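Local coordinates for Rho GTPase-activating protein 15 (Homo sapiens, PDB 3BYI) that switches off Rho-type GTPases such as RAC1 by stimulating their GTP hydrolysis through its RhoGAP domain, at residues Asp54-Arg58 and His153-Ile157; Met147-Gly152 and Tyr207-Gly212. One frame throughout, in Å; residues are numbered along the deposited sequence.

Both contacts use helix 141-159 of the all-helical RhoGAP domain, and their centres lie about 15 Å apart. In interaction 1 the loop 54-58, which ends in the predicted arginine finger Arg58, packs on 153-157 in the interior; in interaction 2 the preceding turns, 147-152, receive the C-terminal helix 207-211 in a partly buried contact away from the finger. The segments alternate along the chain, and the two interactions bring an early loop and the C-terminal end of the modelled chain onto one helix. They meet directly where Thr155 CG2 lies 3.6 Å from Tyr207 CB, a packing contact between helix 141-159 and helix 207-211.

Interaction 1 of 2, residues Asp54-Arg58 and His153-Ile157; sequences DGIYR and HLTKI
Tyr57 and Ile56 point from the arginine-finger loop of the RhoGAP domain into a buried surface of helix 141-159, where His153, Leu154 and Ile157 receive them. Tyr57 carries the polar link. Its hydroxyl OH is hydrogen-bonded to His153 NE2 at 2.7 Å and arrives at the rim of the imidazole, with Tyr57 CZ in the imidazole plane. The two rings meet rim to rim, neither over the face of the other, with their planes at 74°. His153 ND1 is held from beyond by Glu47, which gives the imidazole a partner at both nitrogens and fixes its rotation; the nearby carboxylate would probably polarise it.

Around this polar link the packing is apolar. Leu154 CD2 sits over one face of the phenol near its rim, 4.0 Å from Tyr57 CE1, while Ile157 CD1 comes to the ring edge, 4.1 Å from the same carbon. Phe175 adds an edge-to-face ring contact with Tyr57, and Lys97 bonds to the tyrosine carbonyl.

Toward the ends of the loop segment the contact gives way to more exposed residues. Asp54 is exposed, Gly55 partly so, and Arg58, predicted to be the finger that stabilises the transition state of GTP hydrolysis, is modelled only as far as CD. The two residues inserted into the core thus lie immediately before the predicted finger. On the helix, Lys156 likewise faces outward, in a salt bridge to Glu47.

Tightest among the apolar contacts is the isoleucine pair, whose side chains run at about a right angle. In Ile56, chi1 of -165° turns CG1 anti to the backbone N and leaves the CG2 branch between that nitrogen and the carbonyl carbon, from where it meets Ile157 CG2 at 3.5 Å.

Interaction 2 of 2, residues Met147-Gly152 and Tyr207-Gly212; sequences MKVLFG and YSKIFG
The C-terminal helix 207-211 of the RhoGAP domain lies antiparallel beside helix 141-159, where Tyr207 and Phe211, one turn apart, press their rings against Lys148 and Gly152. The axes of the two short helical segments come within 10.9 Å, their N-to-C directions at 170°, and the aromatic side chains fill the separation. Tyr207 has Gly152 CA over one face, 3.7 Å from the ring centroid, a CH-pi contact; glycine lets the backbone come this close to the ring, with little room for a side chain beside Tyr207 OH. Phe211 CB covers the opposite face of the same ring, so the tyrosine is clamped between the two helices.

Phe211 receives Lys148 CA over one face in a second CH-pi contact, 4.0 Å from the centroid, while Ile210 CG2 lies across the other. Phe211 CZ also reaches Met147 CB at 3.8 Å, and Phe151 touches both aromatic residues more lightly.

Lys148 ties the outer side together. With CG anti to the backbone N (chi1 -170°) and the rest of the chain extended, it slides past Phe211 in the opposite direction, CB lying 3.5 Å from Phe211 CD2, and crosses Tyr207 at about a right angle, CG 3.3 Å from Tyr207 OH. Its ammonium then gives a hydrogen bond from NZ to Phe211 O, 3.1 Å long and nearly straight on to the carbonyl (C=O...N 161°). An alanine here would keep the beta carbon on the phenylalanine but would probably leave that carbonyl without its ammonium donor and open a gap beside the tyrosine hydroxyl.

Met203 of helix 189-205 and Val136 of helix 125-138 also touch Phe211, placing this antiparallel helix pair within the all-helical RhoGAP fold.

Interaction 1 of 2, residues Asp54-Arg58 and His153-Ile157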
ATOM      1  N   ASP A  54      12.080  15.102   0.478  1.00 41.95           N
ATOM      2  CA  ASP A  54      13.092  14.255  -0.157  1.00 43.04           C
ATOM      3  C   ASP A  54      12.926  12.812   0.251  1.00 43.53           C
ATOM      4  O   ASP A  54      12.802  12.524   1.428  1.00 46.33           O
ATOM      5  CB  ASP A  54      14.498  14.695   0.197  1.00 45.60           C
ATOM      6  CG  ASP A  54      14.875  15.989  -0.469  1.00 49.56           C
ATOM      7  OD1 ASP A  54      14.001  16.566  -1.161  1.00 47.11           O
ATOM      8  OD2 ASP A  54      16.032  16.421  -0.279  1.00 51.51           O
ATOM      9  N   GLY A  55      12.879  11.914  -0.730  1.00 42.15           N
ATOM     10  CA  GLY A  55      12.840  10.469  -0.433  1.00 42.82           C
ATOM     11  C   GLY A  55      11.532   9.983   0.162  1.00 40.13           C
ATOM     12  O   GLY A  55      11.495   8.920   0.778  1.00 42.60           O
ATOM     13  N   ILE A  56      10.459  10.734  -0.050  1.00 41.19           N
ATOM     14  CA  ILE A  56       9.134  10.356   0.405  1.00 42.66           C
ATOM     15  C   ILE A  56       8.815   8.951  -0.077  1.00 42.49           C
ATOM     16  O   ILE A  56       8.977   8.669  -1.259  1.00 40.90           O
ATOM     17  CB  ILE A  56       8.050  11.376  -0.052  1.00 44.29           C
ATOM     18  CG1 ILE A  56       6.761  11.155   0.746  1.00 42.29           C
ATOM     19  CG2 ILE A  56       7.813  11.377  -1.618  1.00 36.35           C
ATOM     20  CD1 ILE A  56       6.838  11.623   2.244  1.00 42.12           C
ATOM     21  N   TYR A  57       8.451   8.078   0.889  1.00 41.55           N
ATOM     22  CA  TYR A  57       8.162   6.634   0.739  1.00 43.53           C
ATOM     23  C   TYR A  57       9.392   5.714   0.762  1.00 44.19           C
ATOM     24  O   TYR A  57       9.269   4.520   1.052  1.00 46.77           O
ATOM     25  CB  TYR A  57       7.256   6.327  -0.448  1.00 43.79           C
ATOM     26  CG  TYR A  57       5.829   6.765  -0.211  1.00 45.24           C
ATOM     27  CD1 TYR A  57       5.316   7.900  -0.804  1.00 38.87           C
ATOM     28  CD2 TYR A  57       5.000   6.041   0.619  1.00 48.21           C
ATOM     29  CE1 TYR A  57       4.039   8.298  -0.554  1.00 45.76           C
ATOM     30  CE2 TYR A  57       3.675   6.423   0.842  1.00 46.42           C
ATOM     31  CZ  TYR A  57       3.214   7.541   0.264  1.00 46.18           C
ATOM     32  OH  TYR A  57       1.917   7.896   0.507  1.00 47.48           O
ATOM     33  N   ARG A  58      10.565   6.267   0.452  1.00 45.32           N
ATOM     34  CA  ARG A  58      11.797   5.545   0.575  1.00 47.47           C
ATOM     35  C   ARG A  58      12.360   5.727   1.995  1.00 46.53           C
ATOM     36  O   ARG A  58      12.779   4.787   2.618  1.00 48.10           O
ATOM     37  CB  ARG A  58      12.815   6.001  -0.496  1.00 50.43           C
ATOM     38  CG  ARG A  58      14.157   5.237  -0.497  1.00 55.88           C
ATOM     39  CD  ARG A  58      14.996   5.595  -1.772  1.00 66.85           C
ATOM     40  N   HIS A 153      -2.573   8.581  -6.092  1.00 44.09           N
ATOM     41  CA  HIS A 153      -1.740   9.349  -5.172  1.00 44.38           C
ATOM     42  C   HIS A 153      -0.270   9.359  -5.574  1.00 44.08           C
ATOM     43  O   HIS A 153       0.418  10.388  -5.494  1.00 41.94           O
ATOM     44  CB  HIS A 153      -1.874   8.733  -3.762  1.00 45.67           C
ATOM     45  CG  HIS A 153      -0.872   9.239  -2.764  1.00 45.05           C
ATOM     46  ND1 HIS A 153      -0.794  10.563  -2.377  1.00 49.21           N
ATOM     47  CD2 HIS A 153       0.081   8.593  -2.066  1.00 39.69           C
ATOM     48  CE1 HIS A 153       0.164  10.704  -1.476  1.00 41.43           C
ATOM     49  NE2 HIS A 153       0.718   9.524  -1.276  1.00 42.82           N
ATOM     50  N   LEU A 154       0.236   8.179  -5.931  1.00 46.27           N
ATOM     51  CA  LEU A 154       1.647   8.043  -6.258  1.00 46.05           C
ATOM     52  C   LEU A 154       2.011   8.780  -7.530  1.00 45.57           C
ATOM     53  O   LEU A 154       3.147   9.209  -7.674  1.00 45.72           O
ATOM     54  CB  LEU A 154       2.089   6.554  -6.308  1.00 48.88           C
ATOM     55  CG  LEU A 154       1.979   5.756  -4.973  1.00 48.03           C
ATOM     56  CD1 LEU A 154       2.321   4.278  -5.192  1.00 40.85           C
ATOM     57  CD2 LEU A 154       2.868   6.372  -3.916  1.00 36.89           C
ATOM     58  N   THR A 155       1.066   8.941  -8.459  1.00 46.45           N
ATOM     59  CA  THR A 155       1.356   9.750  -9.650  1.00 44.81           C
ATOM     60  C   THR A 155       1.696  11.204  -9.257  1.00 45.48           C
ATOM     61  O   THR A 155       2.479  11.879  -9.967  1.00 45.65           O
ATOM     62  CB  THR A 155       0.245   9.748 -10.698  1.00 43.82           C
ATOM     63  OG1 THR A 155      -0.900  10.479 -10.220  1.00 46.28           O
ATOM     64  CG2 THR A 155      -0.128   8.350 -11.061  1.00 38.21           C
ATOM     65  N   LYS A 156       1.122  11.671  -8.151  1.00 44.12           N
ATOM     66  CA  LYS A 156       1.426  13.013  -7.654  1.00 46.11           C
ATOM     67  C   LYS A 156       2.836  13.113  -7.022  1.00 45.57           C
ATOM     68  O   LYS A 156       3.439  14.185  -6.981  1.00 46.53           O
ATOM     69  CB  LYS A 156       0.356  13.491  -6.664  1.00 48.75           C
ATOM     70  CG  LYS A 156      -1.041  13.578  -7.271  1.00 47.10           C
ATOM     71  CD  LYS A 156      -2.026  14.002  -6.253  1.00 52.70           C
ATOM     72  CE  LYS A 156      -3.448  14.135  -6.808  1.00 55.80           C
ATOM     73  NZ  LYS A 156      -4.362  14.734  -5.759  1.00 61.23           N
ATOM     74  N   ILE A 157       3.353  11.999  -6.535  1.00 44.85           N
ATOM     75  CA  ILE A 157       4.719  11.929  -6.035  1.00 45.59           C
ATOM     76  C   ILE A 157       5.667  12.058  -7.207  1.00 46.65           C
ATOM     77  O   ILE A 157       6.661  12.800  -7.153  1.00 46.71           O
ATOM     78  CB  ILE A 157       4.973  10.593  -5.260  1.00 45.45           C
ATOM     79  CG1 ILE A 157       3.971  10.455  -4.088  1.00 45.22           C
ATOM     80  CG2 ILE A 157       6.433  10.493  -4.766  1.00 41.86           C
ATOM     81  CD1 ILE A 157       4.048  11.535  -3.054  1.00 43.56           C
TER

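Interaction 2 of 2, residues Met147-Gly152 and Tyr207-Gly212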
ATOM      1  N   MET A 147      -6.178   0.104  -5.085  1.00 46.89           N
ATOM      2  CA  MET A 147      -5.136   0.334  -6.085  1.00 47.16           C
ATOM      3  C   MET A 147      -5.298   1.663  -6.771  1.00 45.28           C
ATOM      4  O   MET A 147      -4.334   2.392  -6.949  1.00 46.67           O
ATOM      5  CB  MET A 147      -5.160  -0.749  -7.173  1.00 47.30           C
ATOM      6  CG  MET A 147      -4.546  -2.065  -6.735  1.00 45.40           C
ATOM      7  SD  MET A 147      -4.575  -3.221  -8.070  1.00 47.40           S
ATOM      8  CE  MET A 147      -4.353  -4.781  -7.184  1.00 40.20           C
ATOM      9  N   LYS A 148      -6.514   1.980  -7.193  1.00 44.87           N
ATOM     10  CA  LYS A 148      -6.750   3.260  -7.874  1.00 45.48           C
ATOM     11  C   LYS A 148      -6.379   4.450  -6.994  1.00 44.94           C
ATOM     12  O   LYS A 148      -5.671   5.351  -7.423  1.00 45.53           O
ATOM     13  CB  LYS A 148      -8.196   3.383  -8.308  1.00 47.02           C
ATOM     14  CG  LYS A 148      -8.451   4.576  -9.216  1.00 43.12           C
ATOM     15  CD  LYS A 148      -9.883   4.669  -9.642  1.00 48.24           C
ATOM     16  CE  LYS A 148     -10.098   5.853 -10.611  1.00 52.78           C
ATOM     17  NZ  LYS A 148     -11.267   5.562 -11.518  1.00 52.76           N
ATOM     18  N   VAL A 149      -6.856   4.442  -5.757  1.00 44.59           N
ATOM     19  CA  VAL A 149      -6.564   5.517  -4.821  1.00 43.81           C
ATOM     20  C   VAL A 149      -5.028   5.605  -4.545  1.00 44.60           C
ATOM     21  O   VAL A 149      -4.448   6.691  -4.599  1.00 46.55           O
ATOM     22  CB  VAL A 149      -7.432   5.353  -3.524  1.00 43.27           C
ATOM     23  CG1 VAL A 149      -6.896   6.153  -2.380  1.00 45.34           C
ATOM     24  CG2 VAL A 149      -8.901   5.740  -3.782  1.00 43.05           C
ATOM     25  N   LEU A 150      -4.375   4.482  -4.262  1.00 45.00           N
ATOM     26  CA  LEU A 150      -2.951   4.507  -3.959  1.00 44.60           C
ATOM     27  C   LEU A 150      -2.103   4.910  -5.187  1.00 43.48           C
ATOM     28  O   LEU A 150      -1.300   5.809  -5.115  1.00 46.19           O
ATOM     29  CB  LEU A 150      -2.497   3.165  -3.383  1.00 45.20           C
ATOM     30  CG  LEU A 150      -1.004   3.035  -3.078  1.00 45.49           C
ATOM     31  CD1 LEU A 150      -0.543   3.935  -1.939  1.00 37.99           C
ATOM     32  CD2 LEU A 150      -0.705   1.601  -2.807  1.00 36.31           C
ATOM     33  N   PHE A 151      -2.276   4.247  -6.317  1.00 45.47           N
ATOM     34  CA  PHE A 151      -1.520   4.621  -7.510  1.00 44.51           C
ATOM     35  C   PHE A 151      -1.816   6.051  -7.995  1.00 43.69           C
ATOM     36  O   PHE A 151      -0.930   6.738  -8.465  1.00 43.44           O
ATOM     37  CB  PHE A 151      -1.716   3.583  -8.613  1.00 46.04           C
ATOM     38  CG  PHE A 151      -0.999   2.294  -8.324  1.00 47.02           C
ATOM     39  CD1 PHE A 151      -1.697   1.129  -8.048  1.00 48.21           C
ATOM     40  CD2 PHE A 151       0.382   2.270  -8.297  1.00 48.86           C
ATOM     41  CE1 PHE A 151      -1.034  -0.043  -7.757  1.00 46.05           C
ATOM     42  CE2 PHE A 151       1.062   1.112  -7.992  1.00 52.42           C
ATOM     43  CZ  PHE A 151       0.348  -0.051  -7.718  1.00 44.11           C
ATOM     44  N   GLY A 152      -3.060   6.484  -7.875  1.00 41.38           N
ATOM     45  CA  GLY A 152      -3.443   7.855  -8.235  1.00 42.46           C
ATOM     46  C   GLY A 152      -2.662   8.854  -7.392  1.00 44.58           C
ATOM     47  O   GLY A 152      -2.150   9.823  -7.901  1.00 44.02           O
ATOM     48  N   TYR A 207      -1.119   4.963 -15.209  1.00 47.24           N
ATOM     49  CA  TYR A 207      -2.285   5.103 -14.339  1.00 48.44           C
ATOM     50  C   TYR A 207      -3.554   5.516 -15.091  1.00 48.78           C
ATOM     51  O   TYR A 207      -4.600   4.908 -14.944  1.00 48.82           O
ATOM     52  CB  TYR A 207      -2.006   6.181 -13.277  1.00 46.35           C
ATOM     53  CG  TYR A 207      -3.224   6.474 -12.410  1.00 48.94           C
ATOM     54  CD1 TYR A 207      -3.565   5.629 -11.352  1.00 43.29           C
ATOM     55  CD2 TYR A 207      -4.045   7.556 -12.667  1.00 40.91           C
ATOM     56  CE1 TYR A 207      -4.672   5.863 -10.579  1.00 45.92           C
ATOM     57  CE2 TYR A 207      -5.166   7.789 -11.899  1.00 48.32           C
ATOM     58  CZ  TYR A 207      -5.482   6.934 -10.855  1.00 50.34           C
ATOM     59  OH  TYR A 207      -6.583   7.170 -10.055  1.00 53.78           O
ATOM     60  N   SER A 208      -3.442   6.588 -15.878  1.00 49.67           N
ATOM     61  CA  SER A 208      -4.596   7.182 -16.538  1.00 50.44           C
ATOM     62  C   SER A 208      -5.249   6.211 -17.476  1.00 51.06           C
ATOM     63  O   SER A 208      -6.458   6.088 -17.468  1.00 52.08           O
ATOM     64  CB  SER A 208      -4.219   8.446 -17.307  1.00 50.49           C
ATOM     65  OG  SER A 208      -3.903   9.499 -16.416  1.00 52.57           O
ATOM     66  N   LYS A 209      -4.457   5.508 -18.279  1.00 51.56           N
ATOM     67  CA  LYS A 209      -5.045   4.543 -19.219  1.00 51.97           C
ATOM     68  C   LYS A 209      -5.532   3.279 -18.499  1.00 51.18           C
ATOM     69  O   LYS A 209      -6.452   2.629 -18.976  1.00 53.36           O
ATOM     70  CB  LYS A 209      -4.105   4.178 -20.363  1.00 52.24           C
ATOM     71  CG  LYS A 209      -3.582   5.366 -21.138  1.00 58.54           C
ATOM     72  CD  LYS A 209      -2.944   4.959 -22.466  1.00 56.85           C
ATOM     73  CE  LYS A 209      -2.221   6.129 -23.093  1.00 50.47           C
ATOM     74  N   ILE A 210      -4.925   2.913 -17.373  1.00 51.53           N
ATOM     75  CA  ILE A 210      -5.320   1.682 -16.677  1.00 49.95           C
ATOM     76  C   ILE A 210      -6.571   1.932 -15.837  1.00 51.73           C
ATOM     77  O   ILE A 210      -7.504   1.153 -15.870  1.00 53.73           O
ATOM     78  CB  ILE A 210      -4.173   1.089 -15.803  1.00 53.29           C
ATOM     79  CG1 ILE A 210      -3.047   0.557 -16.705  1.00 50.63           C
ATOM     80  CG2 ILE A 210      -4.688  -0.025 -14.880  1.00 45.40           C
ATOM     81  CD1 ILE A 210      -1.744   0.355 -15.986  1.00 40.47           C
ATOM     82  N   PHE A 211      -6.592   3.052 -15.125  1.00 52.78           N
ATOM     83  CA  PHE A 211      -7.649   3.361 -14.167  1.00 53.66           C
ATOM     84  C   PHE A 211      -8.620   4.449 -14.632  1.00 56.91           C
ATOM     85  O   PHE A 211      -9.588   4.735 -13.938  1.00 58.42           O
ATOM     86  CB  PHE A 211      -7.024   3.816 -12.840  1.00 52.87           C
ATOM     87  CG  PHE A 211      -6.357   2.708 -12.077  1.00 52.46           C
ATOM     88  CD1 PHE A 211      -4.987   2.512 -12.166  1.00 51.23           C
ATOM     89  CD2 PHE A 211      -7.113   1.845 -11.282  1.00 52.45           C
ATOM     90  CE1 PHE A 211      -4.368   1.498 -11.482  1.00 49.07           C
ATOM     91  CE2 PHE A 211      -6.496   0.825 -10.587  1.00 47.17           C
ATOM     92  CZ  PHE A 211      -5.119   0.647 -10.697  1.00 50.31           C
ATOM     93  N   GLY A 212      -8.345   5.089 -15.770  1.00 65.00           N
ATOM     94  CA  GLY A 212      -9.185   6.197 -16.270  1.00 68.12           C
ATOM     95  C   GLY A 212      -8.814   7.547 -15.667  1.00 69.76           C
ATOM     96  O   GLY A 212      -8.602   7.659 -14.450  1.00 72.22           O
TER